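Local coordinates for protein MgGH51 (PDB 6ZPV) that hydrolyses terminal alpha-L-arabinofuranosidic bonds, probably releasing arabinose from plant polysaccharides, as a fungal glycoside hydrolase of family GH51, at residues A[16-21]-A[513-518]; A[222-227]-A[474-479]; A[214-219]-A[507-512]; A[428-433]-A[462-467]; A[403-408]-A[453-458]. All coordinates share one frame; numbering follows the deposited sequence.

Contacts 1 and 2 lie where the eight-stranded parallel barrel closes on itself, between strand 474-479 and strand 20-21; contacts 3, 4 and 5 spread along the helices packed outside that part of the wall. Contacts 1 and 2 touch, their centres about 8 Å apart; contacts 2 and 5 are the most distant pair, about 20 Å between centres. Contacts 1 and 3 share helix 507-517, and contacts 4 and 5 share helix 454-469. Along the chain contact 1 encloses contact 3, which encloses contact 2; contacts 4 and 5 lie innermost and interlock, their segments alternating. Nested in this way, they tie the beginning of the chain to the last strand and outer helices of the barrel.

Contact 1 (A[16-21]-A[513-518]); sequences TLYGLM and KLFALN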
# COMPACT_ATOMS: atom_id res chain seq x y z
N THR A 16 -1.98 -18.22 -3.31
CA THR A 16 -1.27 -17.03 -2.84
C THR A 16 -0.18 -16.52 -3.77
O THR A 16 0.50 -15.58 -3.39
CB THR A 16 -0.69 -17.36 -1.45
OG1 THR A 16 0.05 -18.58 -1.54
CG2 THR A 16 -1.76 -17.46 -0.39
N LEU A 17 -0.04 -17.09 -4.97
CA LEU A 17 1.19 -16.76 -5.73
C LEU A 17 1.35 -15.28 -5.95
O LEU A 17 2.50 -14.79 -5.85
CB LEU A 17 1.21 -17.51 -7.05
CG LEU A 17 2.47 -17.35 -7.88
CD1 LEU A 17 3.73 -17.69 -7.12
CD2 LEU A 17 2.38 -18.20 -9.14
N TYR A 18 0.33 -14.53 -6.33
CA TYR A 18 0.46 -13.11 -6.67
C TYR A 18 -0.24 -12.23 -5.65
O TYR A 18 -1.45 -12.46 -5.39
CB TYR A 18 -0.04 -12.81 -8.08
CG TYR A 18 0.64 -13.64 -9.14
CD1 TYR A 18 1.95 -13.38 -9.51
CD2 TYR A 18 0.00 -14.70 -9.74
CE1 TYR A 18 2.61 -14.18 -10.46
CE2 TYR A 18 0.64 -15.50 -10.69
CZ TYR A 18 1.95 -15.25 -11.04
OH TYR A 18 2.61 -16.00 -11.99
N GLY A 19 0.41 -11.21 -5.14
CA GLY A 19 -0.23 -10.30 -4.18
C GLY A 19 0.48 -8.99 -4.10
O GLY A 19 1.30 -8.67 -4.97
N LEU A 20 0.20 -8.23 -3.05
CA LEU A 20 0.65 -6.85 -2.90
C LEU A 20 1.55 -6.69 -1.68
O LEU A 20 1.39 -7.38 -0.66
CB LEU A 20 -0.56 -5.93 -2.71
CG LEU A 20 -1.66 -6.04 -3.75
CD1 LEU A 20 -2.73 -5.00 -3.47
CD2 LEU A 20 -1.15 -5.92 -5.17
N MET A 21 2.48 -5.74 -1.79
CA MET A 21 3.36 -5.33 -0.69
C MET A 21 3.10 -3.89 -0.32
O MET A 21 3.21 -3.00 -1.17
CB MET A 21 4.84 -5.53 -1.03
CG MET A 21 5.80 -5.20 0.09
SD MET A 21 6.20 -3.43 0.21
CE MET A 21 7.09 -3.33 1.74
N LYS A 513 -1.09 -7.57 -13.23
CA LYS A 513 -2.51 -7.93 -13.46
C LYS A 513 -2.63 -9.07 -14.46
O LYS A 513 -3.46 -9.99 -14.24
CB LYS A 513 -3.21 -6.66 -13.95
CG LYS A 513 -4.69 -6.84 -14.25
CD LYS A 513 -5.37 -5.55 -14.75
CE LYS A 513 -6.84 -5.74 -15.08
NZ LYS A 513 -7.41 -4.53 -15.72
N LEU A 514 -1.90 -9.03 -15.55
CA LEU A 514 -1.96 -10.10 -16.54
C LEU A 514 -1.57 -11.43 -15.90
O LEU A 514 -2.17 -12.47 -16.21
CB LEU A 514 -1.06 -9.78 -17.75
CG LEU A 514 -1.61 -8.74 -18.72
CD1 LEU A 514 -0.55 -8.33 -19.68
CD2 LEU A 514 -2.81 -9.22 -19.47
N PHE A 515 -0.56 -11.44 -15.03
CA PHE A 515 -0.15 -12.69 -14.41
C PHE A 515 -1.17 -13.17 -13.41
O PHE A 515 -1.48 -14.37 -13.35
CB PHE A 515 1.27 -12.58 -13.83
CG PHE A 515 2.37 -12.86 -14.83
CD1 PHE A 515 2.55 -12.10 -15.96
CD2 PHE A 515 3.23 -13.92 -14.62
CE1 PHE A 515 3.51 -12.45 -16.89
CE2 PHE A 515 4.18 -14.26 -15.56
CZ PHE A 515 4.33 -13.52 -16.69
N ALA A 516 -1.68 -12.28 -12.57
CA ALA A 516 -2.57 -12.65 -11.46
C ALA A 516 -3.96 -13.00 -11.91
O ALA A 516 -4.59 -13.88 -11.30
CB ALA A 516 -2.62 -11.50 -10.45
N LEU A 517 -4.50 -12.33 -12.92
CA LEU A 517 -5.89 -12.61 -13.34
C LEU A 517 -5.98 -13.81 -14.29
O LEU A 517 -7.13 -14.26 -14.61
CB LEU A 517 -6.45 -11.41 -14.08
CG LEU A 517 -6.82 -10.21 -13.21
CD1 LEU A 517 -7.49 -9.17 -14.07
CD2 LEU A 517 -7.76 -10.58 -12.06
N ASN A 518 -4.89 -14.31 -14.78
CA ASN A 518 -4.84 -15.38 -15.79
C ASN A 518 -3.92 -16.51 -15.25
O ASN A 518 -2.86 -16.78 -15.80
CB ASN A 518 -4.36 -14.82 -17.14
CG ASN A 518 -5.20 -13.66 -17.59
OD1 ASN A 518 -6.31 -13.82 -18.10
ND2 ASN A 518 -4.69 -12.48 -17.42
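Y18 lays one face of its ring against the last turns of helix 507-517, where F515 and A516 receive it. The methylene CB of F515 stands over that face in a CH-pi contact, 4.2 Å from the centroid of the Y18 ring and 22° off the normal, displaced toward the rim. The two rings do not stack. Instead the phenol tip of Y18 runs to the edge of the F515 ring, its OH lying in that ring's plane at 3.4 Å from F515 CD2. At the root of the tyrosine, CB of Y18 meets CB of A516 at 3.7 Å, and the backbone N of A516 lies over the same face as F515 CB. The ring reaches the helix because CG of Y18 is placed beside the backbone N and anti to the carbonyl carbon (chi1 -56°). L17 folds back over the opposite face, with its CG 3.7 Å above the ring centre, leaving Y18 sandwiched between its own neighbour and the helix. Just past the helix end, N518 ND2 makes a nearly straight bond of 2.8 Å to L514 O, and K551 takes up both F515 O and N518 O. A single tyrosine thus joins the stretch entering strand 20-21 to two of the outer helices. Across the segments the contact is mainly ring and methyl packing, while the polar end of Y18 is satisfied by its hydrogen bond to E468 of helix 454-469.

Contact 2 (A[222-227]-A[474-479]); sequences PSFFRF and VFAASY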
# COMPACT_ATOMS: atom_id res chain seq x y z
N PRO A 222 -5.16 -9.43 -6.67
CA PRO A 222 -4.21 -9.94 -5.68
C PRO A 222 -4.85 -10.95 -4.74
O PRO A 222 -6.03 -10.82 -4.39
CB PRO A 222 -3.81 -8.71 -4.91
CG PRO A 222 -5.03 -7.83 -4.99
CD PRO A 222 -5.61 -8.06 -6.39
N SER A 223 -4.03 -11.83 -4.22
CA SER A 223 -4.49 -12.86 -3.26
C SER A 223 -4.05 -12.53 -1.83
O SER A 223 -4.65 -13.08 -0.89
CB SER A 223 -3.96 -14.23 -3.59
OG SER A 223 -2.54 -14.26 -3.51
N PHE A 224 -3.05 -11.70 -1.64
CA PHE A 224 -2.54 -11.39 -0.30
C PHE A 224 -2.08 -9.95 -0.28
O PHE A 224 -1.87 -9.29 -1.30
CB PHE A 224 -1.38 -12.30 0.11
CG PHE A 224 -0.11 -12.10 -0.67
CD1 PHE A 224 0.77 -11.05 -0.37
CD2 PHE A 224 0.20 -12.92 -1.75
CE1 PHE A 224 1.89 -10.80 -1.11
CE2 PHE A 224 1.35 -12.69 -2.48
CZ PHE A 224 2.19 -11.64 -2.18
N PHE A 225 -1.91 -9.47 0.94
CA PHE A 225 -1.45 -8.09 1.22
C PHE A 225 -0.43 -8.17 2.36
O PHE A 225 -0.79 -8.49 3.52
CB PHE A 225 -2.66 -7.23 1.59
CG PHE A 225 -2.45 -5.74 1.63
CD1 PHE A 225 -1.92 -5.10 2.75
CD2 PHE A 225 -2.85 -4.93 0.61
CE1 PHE A 225 -1.88 -3.72 2.84
CE2 PHE A 225 -2.82 -3.56 0.69
CZ PHE A 225 -2.34 -2.94 1.83
N ARG A 226 0.83 -7.92 2.06
CA ARG A 226 1.94 -7.91 3.05
C ARG A 226 1.98 -6.52 3.68
O ARG A 226 1.98 -5.49 2.96
CB ARG A 226 3.27 -8.23 2.36
CG ARG A 226 4.44 -8.31 3.30
CD ARG A 226 5.77 -8.15 2.59
NE ARG A 226 6.92 -8.18 3.50
CZ ARG A 226 8.05 -7.49 3.32
NH1 ARG A 226 8.25 -6.82 2.18
NH2 ARG A 226 8.94 -7.45 4.29
N PHE A 227 2.01 -6.42 5.01
CA PHE A 227 1.91 -5.11 5.69
C PHE A 227 2.32 -5.30 7.13
O PHE A 227 2.28 -6.45 7.63
CB PHE A 227 0.47 -4.58 5.61
CG PHE A 227 -0.48 -5.17 6.63
CD1 PHE A 227 -0.83 -6.48 6.58
CD2 PHE A 227 -0.88 -4.39 7.70
CE1 PHE A 227 -1.60 -7.04 7.58
CE2 PHE A 227 -1.65 -4.94 8.70
CZ PHE A 227 -1.99 -6.28 8.66
N VAL A 474 7.79 -21.61 -4.47
CA VAL A 474 7.47 -20.19 -4.38
C VAL A 474 5.97 -20.06 -4.11
O VAL A 474 5.17 -20.47 -4.97
CB VAL A 474 7.87 -19.42 -5.65
CG1 VAL A 474 7.45 -17.94 -5.49
CG2 VAL A 474 9.34 -19.54 -5.95
N PHE A 475 5.59 -19.57 -2.94
CA PHE A 475 4.18 -19.51 -2.59
C PHE A 475 3.55 -18.14 -2.78
O PHE A 475 2.31 -18.05 -2.79
CB PHE A 475 3.88 -20.03 -1.17
CG PHE A 475 4.18 -19.12 -0.03
CD1 PHE A 475 5.50 -18.94 0.43
CD2 PHE A 475 3.20 -18.37 0.57
CE1 PHE A 475 5.79 -18.13 1.51
CE2 PHE A 475 3.49 -17.56 1.66
CZ PHE A 475 4.79 -17.43 2.11
N ALA A 476 4.34 -17.08 -2.91
CA ALA A 476 3.81 -15.71 -2.91
C ALA A 476 4.89 -14.79 -3.48
O ALA A 476 6.09 -15.02 -3.26
CB ALA A 476 3.47 -15.33 -1.48
N ALA A 477 4.47 -13.73 -4.15
CA ALA A 477 5.37 -12.76 -4.79
C ALA A 477 4.65 -11.43 -4.91
O ALA A 477 3.51 -11.39 -5.38
CB ALA A 477 5.79 -13.28 -6.12
N SER A 478 5.36 -10.34 -4.57
CA SER A 478 4.81 -8.99 -4.66
C SER A 478 5.87 -7.99 -5.11
O SER A 478 6.99 -7.93 -4.55
CB SER A 478 4.21 -8.56 -3.30
OG SER A 478 5.01 -8.93 -2.19
N TYR A 479 5.49 -7.16 -6.07
CA TYR A 479 6.28 -5.99 -6.50
C TYR A 479 6.37 -4.98 -5.35
O TYR A 479 5.44 -4.88 -4.54
CB TYR A 479 5.58 -5.34 -7.71
CG TYR A 479 6.29 -4.20 -8.40
CD1 TYR A 479 6.30 -2.92 -7.92
CD2 TYR A 479 6.96 -4.45 -9.60
CE1 TYR A 479 6.93 -1.87 -8.57
CE2 TYR A 479 7.56 -3.39 -10.27
CZ TYR A 479 7.56 -2.10 -9.77
OH TYR A 479 8.17 -1.03 -10.41
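F224 turns its ring toward A476 and S478 by placing CG between its own backbone N and carbonyl carbon (chi1 68°), while S478 adopts the same kind of rotamer, with OG at the edge of that ring. Both residues belong to the (beta/alpha)8 barrel, and they meet across its closure: strand 20-21 lies between their strands, whose directions differ by 66°. The far end of the ring does the touching. F224 CE2 presses on the methyl CB of A476 at 3.5 Å, and F224 CZ comes equally close to the carbonyl O of A477. F426 of strand 424-432 meets F224 from elsewhere, its ring turned about 85° against it. Cut back to an alanine here, the side chain would probably leave the A476 methyl without its aromatic partner and open a gap beside the backbone of A477. The hydroxyl of S478 is engaged with G428 O, and toward F224 it makes a packing contact, with S478 OG 3.8 Å from F224 CE1.

Contact 3 (A[214-219]-A[507-512]); sequences AETLAE and TSFFAQ
F509 carries the packing of helix 507-517 on helix 211-219, two of the outer helices of the (beta/alpha)8 barrel: one follows strand 474-479, the other precedes strand 224-227. From CB the side chain heads straight across, with CG anti to the backbone N (chi1 170°). Its inner ring atoms stay close to home, and F509 CD2 lies over the rim of the neighbouring F510 ring, 3.9 Å above that plane. Further out, F509 CE1 faces T216 on two counts, lying 3.6 Å from the carbonyl O of T216 and 3.7 Å from its methyl CG2. At the tip, F509 CZ meets both partners, T216 CG2 off the ring plane at 3.9 Å and E219 CD out beyond the edge at 4.0 Å. On the other flank CE2 approaches E219 OE2. T216 O and E219 OE2 both lie at the edge of the ring, in its plane, where the weakly positive C-H groups suit them, and the carboxylate is turned 89° to the ring. V496 also packs on F509. A leucine in its place would probably leave the T216 methyl without the ring atoms it packs on and E219 OE2 without the C-H edge beside it. The charge of E219 is met by two lysines, K505 at OE1 and K513 at OE2, so the aromatic edge is a secondary neighbour, with F509 CE2 3.7 Å from E219 OE2.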
# COMPACT_ATOMS: atom_id res chain seq x y z
N ALA A 214 -8.26 2.07 -4.11
CA ALA A 214 -8.69 0.77 -3.60
C ALA A 214 -9.18 -0.10 -4.77
O ALA A 214 -8.88 -1.29 -4.82
CB ALA A 214 -9.78 0.94 -2.56
N GLU A 215 -9.99 0.47 -5.64
CA GLU A 215 -10.52 -0.29 -6.80
C GLU A 215 -9.41 -0.75 -7.72
O GLU A 215 -9.47 -1.85 -8.31
CB GLU A 215 -11.49 0.57 -7.55
CG GLU A 215 -12.79 0.87 -6.83
CD GLU A 215 -13.64 1.99 -7.41
OE1 GLU A 215 -13.20 2.58 -8.44
OE2 GLU A 215 -14.66 2.37 -6.78
N THR A 216 -8.38 0.08 -7.91
CA THR A 216 -7.22 -0.28 -8.74
C THR A 216 -6.48 -1.46 -8.13
O THR A 216 -6.06 -2.38 -8.88
CB THR A 216 -6.30 0.92 -8.97
OG1 THR A 216 -6.99 2.00 -9.57
CG2 THR A 216 -5.08 0.59 -9.80
N LEU A 217 -6.27 -1.47 -6.83
CA LEU A 217 -5.62 -2.61 -6.19
C LEU A 217 -6.47 -3.84 -6.39
O LEU A 217 -5.94 -4.92 -6.72
CB LEU A 217 -5.41 -2.31 -4.70
CG LEU A 217 -4.46 -1.14 -4.41
CD1 LEU A 217 -4.20 -1.05 -2.91
CD2 LEU A 217 -3.22 -1.13 -5.23
N ALA A 218 -7.77 -3.75 -6.18
CA ALA A 218 -8.62 -4.92 -6.39
C ALA A 218 -8.62 -5.38 -7.85
O ALA A 218 -8.64 -6.61 -8.10
CB ALA A 218 -10.01 -4.63 -5.89
N GLU A 219 -8.47 -4.48 -8.80
CA GLU A 219 -8.43 -4.78 -10.26
C GLU A 219 -7.35 -5.75 -10.64
O GLU A 219 -7.49 -6.52 -11.59
CB GLU A 219 -8.23 -3.44 -11.06
CG GLU A 219 -8.06 -3.51 -12.52
CD GLU A 219 -7.84 -2.16 -13.13
OE1 GLU A 219 -8.29 -1.14 -12.54
OE2 GLU A 219 -7.24 -2.23 -14.26
N THR A 507 3.17 0.29 -16.54
CA THR A 507 3.47 -0.93 -17.32
C THR A 507 3.60 -2.18 -16.42
O THR A 507 3.02 -3.22 -16.71
CB THR A 507 4.75 -0.71 -18.14
OG1 THR A 507 5.78 -0.35 -17.21
CG2 THR A 507 4.61 0.37 -19.21
N SER A 508 4.32 -2.00 -15.31
CA SER A 508 4.50 -3.10 -14.37
C SER A 508 3.18 -3.52 -13.71
O SER A 508 3.01 -4.71 -13.46
CB SER A 508 5.57 -2.73 -13.32
OG SER A 508 6.84 -2.66 -13.94
N PHE A 509 2.28 -2.56 -13.46
CA PHE A 509 0.95 -2.90 -12.96
C PHE A 509 0.26 -3.84 -13.93
O PHE A 509 -0.33 -4.85 -13.53
CB PHE A 509 0.11 -1.63 -12.77
CG PHE A 509 -1.35 -1.93 -12.49
CD1 PHE A 509 -1.79 -2.12 -11.21
CD2 PHE A 509 -2.27 -2.03 -13.54
CE1 PHE A 509 -3.14 -2.36 -10.97
CE2 PHE A 509 -3.63 -2.26 -13.30
CZ PHE A 509 -4.03 -2.44 -12.00
N PHE A 510 0.30 -3.51 -15.23
CA PHE A 510 -0.37 -4.38 -16.20
C PHE A 510 0.30 -5.75 -16.27
O PHE A 510 -0.43 -6.72 -16.44
CB PHE A 510 -0.46 -3.70 -17.57
CG PHE A 510 -1.44 -2.55 -17.59
CD1 PHE A 510 -2.78 -2.77 -17.32
CD2 PHE A 510 -1.03 -1.26 -17.90
CE1 PHE A 510 -3.67 -1.71 -17.37
CE2 PHE A 510 -1.91 -0.21 -17.96
CZ PHE A 510 -3.22 -0.45 -17.66
N ALA A 511 1.60 -5.85 -16.14
CA ALA A 511 2.23 -7.18 -16.08
C ALA A 511 1.75 -7.95 -14.86
O ALA A 511 1.43 -9.15 -14.95
CB ALA A 511 3.75 -7.08 -16.12
N GLN A 512 1.70 -7.30 -13.71
CA GLN A 512 1.21 -7.95 -12.50
C GLN A 512 -0.23 -8.42 -12.69
O GLN A 512 -0.56 -9.57 -12.30
CB GLN A 512 1.29 -7.03 -11.27
CG GLN A 512 2.70 -6.64 -10.82
CD GLN A 512 3.43 -7.80 -10.24
OE1 GLN A 512 2.89 -8.50 -9.34
NE2 GLN A 512 4.67 -8.00 -10.70

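Contact 4 (A[428-433]-A[462-467]); sequences GEYAAI and AFMTGL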
# COMPACT_ATOMS: atom_id res chain seq x y z
N GLY A 428 8.95 -11.22 -1.45
CA GLY A 428 8.10 -10.20 -0.85
C GLY A 428 8.32 -8.80 -1.34
O GLY A 428 7.49 -7.91 -1.10
N GLU A 429 9.47 -8.55 -2.00
CA GLU A 429 9.71 -7.28 -2.70
C GLU A 429 10.55 -7.63 -3.92
O GLU A 429 11.65 -8.19 -3.78
CB GLU A 429 10.53 -6.29 -1.84
CG GLU A 429 9.84 -5.89 -0.54
CD GLU A 429 10.63 -5.00 0.39
OE1 GLU A 429 11.53 -4.23 -0.10
OE2 GLU A 429 10.40 -5.08 1.62
N TYR A 430 10.12 -7.14 -5.06
CA TYR A 430 10.99 -7.14 -6.25
C TYR A 430 10.54 -6.03 -7.17
O TYR A 430 9.37 -5.70 -7.25
CB TYR A 430 11.03 -8.50 -6.98
CG TYR A 430 9.74 -8.98 -7.60
CD1 TYR A 430 8.70 -9.50 -6.84
CD2 TYR A 430 9.56 -8.88 -8.98
CE1 TYR A 430 7.53 -9.92 -7.43
CE2 TYR A 430 8.38 -9.28 -9.56
CZ TYR A 430 7.36 -9.82 -8.81
OH TYR A 430 6.22 -10.25 -9.41
N ALA A 431 11.51 -5.53 -7.95
CA ALA A 431 11.24 -4.59 -9.03
C ALA A 431 12.53 -4.35 -9.81
O ALA A 431 13.64 -4.34 -9.24
CB ALA A 431 10.79 -3.21 -8.51
N ALA A 432 12.37 -4.12 -11.11
CA ALA A 432 13.47 -3.60 -11.96
C ALA A 432 13.47 -2.08 -11.84
O ALA A 432 12.54 -1.44 -12.30
CB ALA A 432 13.28 -4.09 -13.39
N ILE A 433 14.50 -1.53 -11.21
CA ILE A 433 14.47 -0.12 -10.75
C ILE A 433 15.35 0.82 -11.55
O ILE A 433 15.18 2.03 -11.38
CB ILE A 433 14.76 0.00 -9.26
CG1 ILE A 433 16.22 -0.28 -8.91
CG2 ILE A 433 13.79 -0.88 -8.47
CD1 ILE A 433 16.57 0.13 -7.49
N ALA A 462 9.40 -11.90 -17.33
CA ALA A 462 10.24 -13.08 -17.57
C ALA A 462 10.60 -13.72 -16.22
O ALA A 462 10.51 -14.95 -16.08
CB ALA A 462 11.48 -12.66 -18.36
N PHE A 463 11.03 -12.92 -15.27
CA PHE A 463 11.35 -13.48 -13.93
C PHE A 463 10.09 -14.13 -13.33
O PHE A 463 10.22 -15.21 -12.69
CB PHE A 463 11.82 -12.32 -13.06
CG PHE A 463 12.34 -12.72 -11.71
CD1 PHE A 463 13.61 -13.23 -11.55
CD2 PHE A 463 11.60 -12.47 -10.54
CE1 PHE A 463 14.11 -13.56 -10.29
CE2 PHE A 463 12.09 -12.79 -9.30
CZ PHE A 463 13.37 -13.28 -9.18
N MET A 464 8.91 -13.56 -13.51
CA MET A 464 7.66 -14.11 -12.95
C MET A 464 7.32 -15.45 -13.59
O MET A 464 6.70 -16.29 -12.89
CB MET A 464 6.55 -13.09 -13.12
CG MET A 464 6.77 -11.79 -12.27
SD MET A 464 5.92 -10.36 -12.90
CE MET A 464 4.33 -10.90 -12.42
N THR A 465 7.65 -15.70 -14.85
CA THR A 465 7.42 -17.01 -15.43
C THR A 465 8.20 -18.08 -14.62
O THR A 465 7.71 -19.20 -14.44
CB THR A 465 7.76 -17.12 -16.92
OG1 THR A 465 9.17 -16.98 -17.14
CG2 THR A 465 6.95 -16.17 -17.76
N GLY A 466 9.39 -17.72 -14.14
CA GLY A 466 10.16 -18.63 -13.31
C GLY A 466 9.51 -18.78 -11.93
O GLY A 466 9.51 -19.87 -11.38
N LEU A 467 9.01 -17.70 -11.33
CA LEU A 467 8.27 -17.83 -10.06
C LEU A 467 7.12 -18.84 -10.23
O LEU A 467 6.88 -19.68 -9.34
CB LEU A 467 7.77 -16.47 -9.60
CG LEU A 467 8.82 -15.41 -9.32
CD1 LEU A 467 8.15 -14.12 -8.89
CD2 LEU A 467 9.82 -15.83 -8.26
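Y430 pushes its phenol end into helix 454-469, and M464 wraps round it. The hydroxyl O of Y430 is 3.3 Å from M464 CG, and SD and CE of the same methionine follow within 3.6 Å, with the two side chains running at about a right angle. A bend at the thioether (chi3 73°) curls the methyl back so that all three atoms can reach that one oxygen. Relative to the ring itself the sulfur lies at the edge, 5.5 Å from the centroid and 85° off the normal, a Met-aromatic contact. F463 and L467 complete the helix side more loosely: CD2 of F463 comes to 4.4 Å of Y430 CD2, and CD1 of L467 to a similar distance from the phenol oxygen. In the next shell F463 is met edge-to-face by F408 of helix 405-410, which also touches Y430, and F515 packs on M464. The pieces belong to a beta-alpha-beta crossover of the barrel, since strand 424-432 is followed by this helix and then by its parallel neighbour 474-479; strand 430-432 and helix 462-467 run nearly antiparallel, at 153°. Buried among carbon and sulfur, the hydroxyl of Y430 would be poorly placed without a polar mate. Q512 NE2 of helix 507-517 supplies it, so one phenol both fills the strand-helix interface and bonds to a second helix.

Contact 5 (A[403-408]-A[453-458]); sequences QTPTWF and TVQSAT
P405 and Q455 form the tight half of this meeting between two helix starts. CB of P405 lies 3.6 Å from the carbonyl O of Q455. The same P405 CB is 3.7 Å from Q455 CG, while P405 CG rests 3.8 Å from S456 CA. Q455 leaves its helix with CG anti to the backbone N (chi1 -171°) and stays extended, which carries its CG and amide across the proline ring at a slant. A432 of strand 424-432 touches both P405 and S456, on the barrel side. Toward the outside the fit slackens: T406 OG1 and Q455 NE2 stand 4.5 Å apart and are joined through a water, which accepts from Q455 NE2 at 2.9 Å. The helices also begin alike. T404 OG1 accepts from W407 N as an N-cap, and at the other start S456 N reaches T453 OG1 at 3.0 Å while T453 N reaches S456 OG at 2.9 Å. That reciprocal pair is a capping box, set here where two outer helices of a (beta/alpha)8 barrel begin side by side.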
# COMPACT_ATOMS: atom_id res chain seq x y z
N GLN A 403 16.82 -4.70 -9.01
CA GLN A 403 17.87 -5.00 -10.01
C GLN A 403 17.53 -4.33 -11.33
O GLN A 403 16.54 -3.57 -11.45
CB GLN A 403 18.10 -6.51 -10.09
CG GLN A 403 19.38 -7.01 -9.47
CD GLN A 403 20.65 -6.50 -10.11
OE1 GLN A 403 20.60 -5.91 -11.19
NE2 GLN A 403 21.80 -6.68 -9.44
N THR A 404 18.32 -4.58 -12.37
CA THR A 404 18.06 -4.04 -13.69
C THR A 404 17.03 -4.91 -14.42
O THR A 404 16.87 -6.10 -14.12
CB THR A 404 19.34 -4.04 -14.52
OG1 THR A 404 19.72 -5.38 -14.81
CG2 THR A 404 20.49 -3.25 -13.93
N PRO A 405 16.37 -4.33 -15.45
CA PRO A 405 15.48 -5.19 -16.26
C PRO A 405 16.16 -6.44 -16.80
O PRO A 405 15.58 -7.53 -16.84
CB PRO A 405 15.01 -4.21 -17.38
CG PRO A 405 15.10 -2.86 -16.73
CD PRO A 405 16.34 -2.91 -15.85
N THR A 406 17.42 -6.27 -17.25
CA THR A 406 18.18 -7.38 -17.83
C THR A 406 18.43 -8.47 -16.78
O THR A 406 18.31 -9.65 -17.08
CB THR A 406 19.46 -6.84 -18.45
OG1 THR A 406 19.07 -6.00 -19.54
CG2 THR A 406 20.39 -7.94 -18.93
N TRP A 407 18.81 -8.04 -15.57
CA TRP A 407 19.00 -9.05 -14.52
C TRP A 407 17.75 -9.92 -14.36
O TRP A 407 17.84 -11.14 -14.18
CB TRP A 407 19.32 -8.36 -13.17
CG TRP A 407 19.59 -9.30 -12.04
CD1 TRP A 407 20.84 -9.69 -11.63
CD2 TRP A 407 18.65 -9.97 -11.20
NE1 TRP A 407 20.75 -10.57 -10.60
CE2 TRP A 407 19.43 -10.80 -10.34
CE3 TRP A 407 17.25 -9.99 -11.08
CZ2 TRP A 407 18.82 -11.64 -9.38
CZ3 TRP A 407 16.68 -10.84 -10.16
CH2 TRP A 407 17.43 -11.68 -9.33
N PHE A 408 16.57 -9.33 -14.39
CA PHE A 408 15.34 -10.09 -14.16
C PHE A 408 15.16 -11.18 -15.24
O PHE A 408 14.84 -12.33 -14.88
CB PHE A 408 14.11 -9.17 -14.04
CG PHE A 408 13.99 -8.58 -12.67
CD1 PHE A 408 13.38 -9.33 -11.66
CD2 PHE A 408 14.57 -7.40 -12.31
CE1 PHE A 408 13.34 -8.89 -10.35
CE2 PHE A 408 14.52 -6.95 -11.00
CZ PHE A 408 13.90 -7.69 -10.02
N THR A 453 8.85 1.02 -16.98
CA THR A 453 8.90 1.11 -18.44
C THR A 453 8.44 -0.22 -19.04
O THR A 453 8.22 -1.23 -18.36
CB THR A 453 10.33 1.46 -18.91
OG1 THR A 453 11.17 0.39 -18.47
CG2 THR A 453 10.81 2.81 -18.37
N VAL A 454 8.30 -0.24 -20.35
CA VAL A 454 8.02 -1.52 -21.04
C VAL A 454 9.18 -2.47 -20.76
O VAL A 454 8.99 -3.66 -20.48
CB VAL A 454 7.72 -1.33 -22.51
CG1 VAL A 454 7.39 -2.66 -23.17
CG2 VAL A 454 6.56 -0.37 -22.74
N GLN A 455 10.41 -1.97 -20.86
CA GLN A 455 11.60 -2.77 -20.59
C GLN A 455 11.53 -3.39 -19.18
O GLN A 455 11.85 -4.61 -18.99
CB GLN A 455 12.87 -1.87 -20.70
CG GLN A 455 14.22 -2.62 -20.65
CD GLN A 455 15.45 -1.74 -20.62
OE1 GLN A 455 15.33 -0.51 -20.75
NE2 GLN A 455 16.61 -2.35 -20.48
N SER A 456 11.22 -2.58 -18.18
CA SER A 456 11.27 -3.11 -16.79
C SER A 456 10.14 -4.11 -16.57
O SER A 456 10.36 -5.17 -15.97
CB SER A 456 11.25 -1.97 -15.78
OG SER A 456 9.98 -1.32 -15.63
N ALA A 457 8.94 -3.86 -17.06
CA ALA A 457 7.79 -4.75 -16.90
C ALA A 457 8.04 -6.08 -17.59
O ALA A 457 7.62 -7.13 -17.09
CB ALA A 457 6.52 -4.08 -17.42
N THR A 458 8.65 -6.01 -18.80
CA THR A 458 8.87 -7.28 -19.54
C THR A 458 9.96 -8.12 -18.89
O THR A 458 9.87 -9.35 -18.87
CB THR A 458 9.13 -6.98 -21.02
OG1 THR A 458 10.29 -6.20 -21.26
CG2 THR A 458 7.93 -6.35 -21.66
O HOH W 1 16.53 -5.29 -20.60